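Local structure of ancylostoma secreted protein 2 (Necator americanus, 4NUK) at residues 148-153 against 186-191. The protein is a secreted hookworm protein of the CAP (cysteine-rich secretory protein) family that binds divalent metal ions and probably acts in the parasite's dealings with its host. Sequence-based numbering, arbitrary orientation.
Sequences HYTQMV and KDIYEK. With NI (nickel (II) ion), chain B.
T150 and I188 bring the short helix 147-152 and the irregular chain of 186-191 together, their CA atoms 6.3 Å apart, in the alpha-beta-alpha sandwich of the CAP fold. The loop, which follows strand 171-178, packs against the end of the helix chiefly through methyl groups. I188, whose side chain is branched and wholly apolar, suits this buried place because its two arms reach different neighbours. I188 CD1 meets T150 CG2 at 3.6 Å, the two side chains crossing at about a right angle, while I188 CG2 touches V153 CG2, also at 3.6 Å. T150 divides its roles: the methyl packs on I188, and OG1 is hydrogen-bonded to N182. V153, the first residue past the helix, is compact enough to fit among three side chains. V153 CG2 lies between its backbone N and carbonyl carbon (chi1 -54° for CG1), where it touches I188, approaches Y189 CE2 at 4.1 Å and sits 3.8 Å above one face of the Y149 ring, offset toward the rim. The tyrosines thus offer rings to buried methyls and hydroxyls to polar partners, Y189 OH being bonded to P59 O. At the start of the helix, away from the loop, H148 NE2 binds nickel together with H88, a histidine pair also seen to hold zinc or copper. Between the tyrosines, one water lies in the plane of the Y149 ring and donates a hydrogen bond to Y189 OH at 3.0 Å.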
loop_
_atom_site.group_PDB
_atom_site.type_symbol
_atom_site.label_atom_id
_atom_site.label_comp_id
_atom_site.label_asym_id
_atom_site.label_seq_id
_atom_site.Cartn_x
_atom_site.Cartn_y
_atom_site.Cartn_z
ATOM N N HIS A 148 3.038 -6.280 3.838
ATOM C CA HIS A 148 3.138 -4.965 3.234
ATOM C C HIS A 148 2.511 -5.009 1.865
ATOM O O HIS A 148 1.848 -4.065 1.447
ATOM C CB HIS A 148 4.589 -4.513 3.178
ATOM C CG HIS A 148 5.175 -4.241 4.530
ATOM N ND1 HIS A 148 6.532 -4.169 4.759
ATOM C CD2 HIS A 148 4.582 -4.021 5.726
ATOM C CE1 HIS A 148 6.749 -3.925 6.037
ATOM N NE2 HIS A 148 5.583 -3.831 6.646
ATOM N N TYR A 149 2.725 -6.118 1.171
ATOM C CA TYR A 149 2.033 -6.361 -0.083
ATOM C C TYR A 149 0.524 -6.447 0.135
ATOM O O TYR A 149 -0.240 -5.793 -0.568
ATOM C CB TYR A 149 2.533 -7.648 -0.753
ATOM C CG TYR A 149 1.567 -8.190 -1.781
ATOM C CD1 TYR A 149 1.493 -7.639 -3.054
ATOM C CD2 TYR A 149 0.711 -9.233 -1.465
ATOM C CE1 TYR A 149 0.601 -8.115 -3.986
ATOM C CE2 TYR A 149 -0.187 -9.729 -2.392
ATOM C CZ TYR A 149 -0.241 -9.166 -3.652
ATOM O OH TYR A 149 -1.132 -9.661 -4.574
ATOM N N THR A 150 0.092 -7.255 1.104
ATOM C CA THR A 150 -1.341 -7.471 1.303
ATOM C C THR A 150 -2.058 -6.156 1.622
ATOM O O THR A 150 -3.179 -5.948 1.196
ATOM C CB THR A 150 -1.653 -8.535 2.374
ATOM O OG1 THR A 150 -1.103 -8.131 3.626
ATOM C CG2 THR A 150 -1.059 -9.904 1.981
ATOM N N GLN A 151 -1.403 -5.265 2.349
ATOM C CA GLN A 151 -1.998 -3.977 2.643
ATOM C C GLN A 151 -2.031 -3.096 1.394
ATOM O O GLN A 151 -2.941 -2.280 1.219
ATOM C CB GLN A 151 -1.272 -3.282 3.804
ATOM C CG GLN A 151 -1.805 -1.889 4.156
ATOM C CD GLN A 151 -3.292 -1.856 4.535
ATOM O OE1 GLN A 151 -4.158 -1.688 3.675
ATOM N NE2 GLN A 151 -3.585 -1.982 5.830
ATOM N N MET A 152 -1.063 -3.263 0.503
ATOM C CA MET A 152 -1.061 -2.439 -0.702
ATOM C C MET A 152 -2.270 -2.732 -1.581
ATOM O O MET A 152 -2.854 -1.817 -2.168
ATOM C CB MET A 152 0.221 -2.606 -1.489
ATOM C CG MET A 152 1.387 -1.835 -0.915
ATOM S SD MET A 152 2.813 -1.918 -2.017
ATOM C CE MET A 152 2.276 -0.895 -3.381
ATOM N N VAL A 153 -2.647 -4.009 -1.652
ATOM C CA VAL A 153 -3.720 -4.446 -2.547
ATOM C C VAL A 153 -4.969 -4.843 -1.765
ATOM O O VAL A 153 -5.857 -5.499 -2.291
ATOM C CB VAL A 153 -3.286 -5.632 -3.444
ATOM C CG1 VAL A 153 -2.016 -5.303 -4.199
ATOM C CG2 VAL A 153 -3.114 -6.892 -2.616
ATOM N N LYS A 186 -9.732 -12.450 7.270
ATOM C CA LYS A 186 -10.453 -11.870 6.129
ATOM C C LYS A 186 -9.660 -11.973 4.832
ATOM O O LYS A 186 -8.430 -12.101 4.837
ATOM C CB LYS A 186 -10.796 -10.394 6.380
ATOM C CG LYS A 186 -11.520 -10.109 7.682
ATOM C CD LYS A 186 -12.881 -10.770 7.736
ATOM C CE LYS A 186 -13.599 -10.434 9.029
ATOM N NZ LYS A 186 -14.967 -11.032 9.066
ATOM N N ASP A 187 -10.368 -11.881 3.714
ATOM C CA ASP A 187 -9.728 -11.968 2.413
ATOM C C ASP A 187 -9.068 -10.659 2.046
ATOM O O ASP A 187 -9.602 -9.597 2.332
ATOM C CB ASP A 187 -10.750 -12.350 1.337
ATOM C CG ASP A 187 -11.371 -13.701 1.593
ATOM O OD1 ASP A 187 -10.865 -14.427 2.467
ATOM O OD2 ASP A 187 -12.361 -14.042 0.925
ATOM N N ILE A 188 -7.910 -10.734 1.399
ATOM C CA ILE A 188 -7.259 -9.533 0.893
ATOM C C ILE A 188 -8.187 -8.903 -0.148
ATOM O O ILE A 188 -8.505 -7.727 -0.083
ATOM C CB ILE A 188 -5.921 -9.871 0.242
ATOM C CG1 ILE A 188 -5.041 -10.658 1.215
ATOM C CG2 ILE A 188 -5.231 -8.625 -0.218
ATOM C CD1 ILE A 188 -3.937 -11.452 0.522
ATOM N N TYR A 189 -8.636 -9.704 -1.104
ATOM C CA TYR A 189 -9.638 -9.241 -2.051
ATOM C C TYR A 189 -10.536 -10.387 -2.561
ATOM O O TYR A 189 -10.183 -11.569 -2.475
ATOM C CB TYR A 189 -8.994 -8.442 -3.202
ATOM C CG TYR A 189 -7.903 -9.161 -3.960
ATOM C CD1 TYR A 189 -8.204 -9.945 -5.054
ATOM C CD2 TYR A 189 -6.576 -9.041 -3.589
ATOM C CE1 TYR A 189 -7.215 -10.605 -5.761
ATOM C CE2 TYR A 189 -5.579 -9.701 -4.280
ATOM C CZ TYR A 189 -5.909 -10.490 -5.366
ATOM O OH TYR A 189 -4.938 -11.155 -6.080
ATOM N N GLU A 190 -11.720 -10.022 -3.048
ATOM C CA GLU A 190 -12.637 -10.973 -3.659
ATOM C C GLU A 190 -12.087 -11.372 -5.020
ATOM O O GLU A 190 -11.753 -10.523 -5.839
ATOM C CB GLU A 190 -14.026 -10.353 -3.812
ATOM C CG GLU A 190 -14.917 -11.073 -4.807
ATOM C CD GLU A 190 -16.292 -11.421 -4.231
ATOM O OE1 GLU A 190 -17.021 -10.483 -3.818
ATOM O OE2 GLU A 190 -16.637 -12.632 -4.194
ATOM N N LYS A 191 -11.969 -12.674 -5.247
ATOM C CA LYS A 191 -11.428 -13.160 -6.506
ATOM C C LYS A 191 -12.488 -13.191 -7.610
ATOM O O LYS A 191 -13.676 -13.384 -7.351
ATOM C CB LYS A 191 -10.777 -14.534 -6.314
ATOM C CG LYS A 191 -9.431 -14.471 -5.615
ATOM C CD LYS A 191 -9.214 -15.691 -4.702
ATOM C CE LYS A 191 -9.513 -16.983 -5.423
ATOM N NZ LYS A 191 -9.204 -18.151 -4.585
HETATM NI NI NI B . 5.130 -4.564 8.942
HETATM O O HOH W 1 -2.557 -11.586 -4.290
#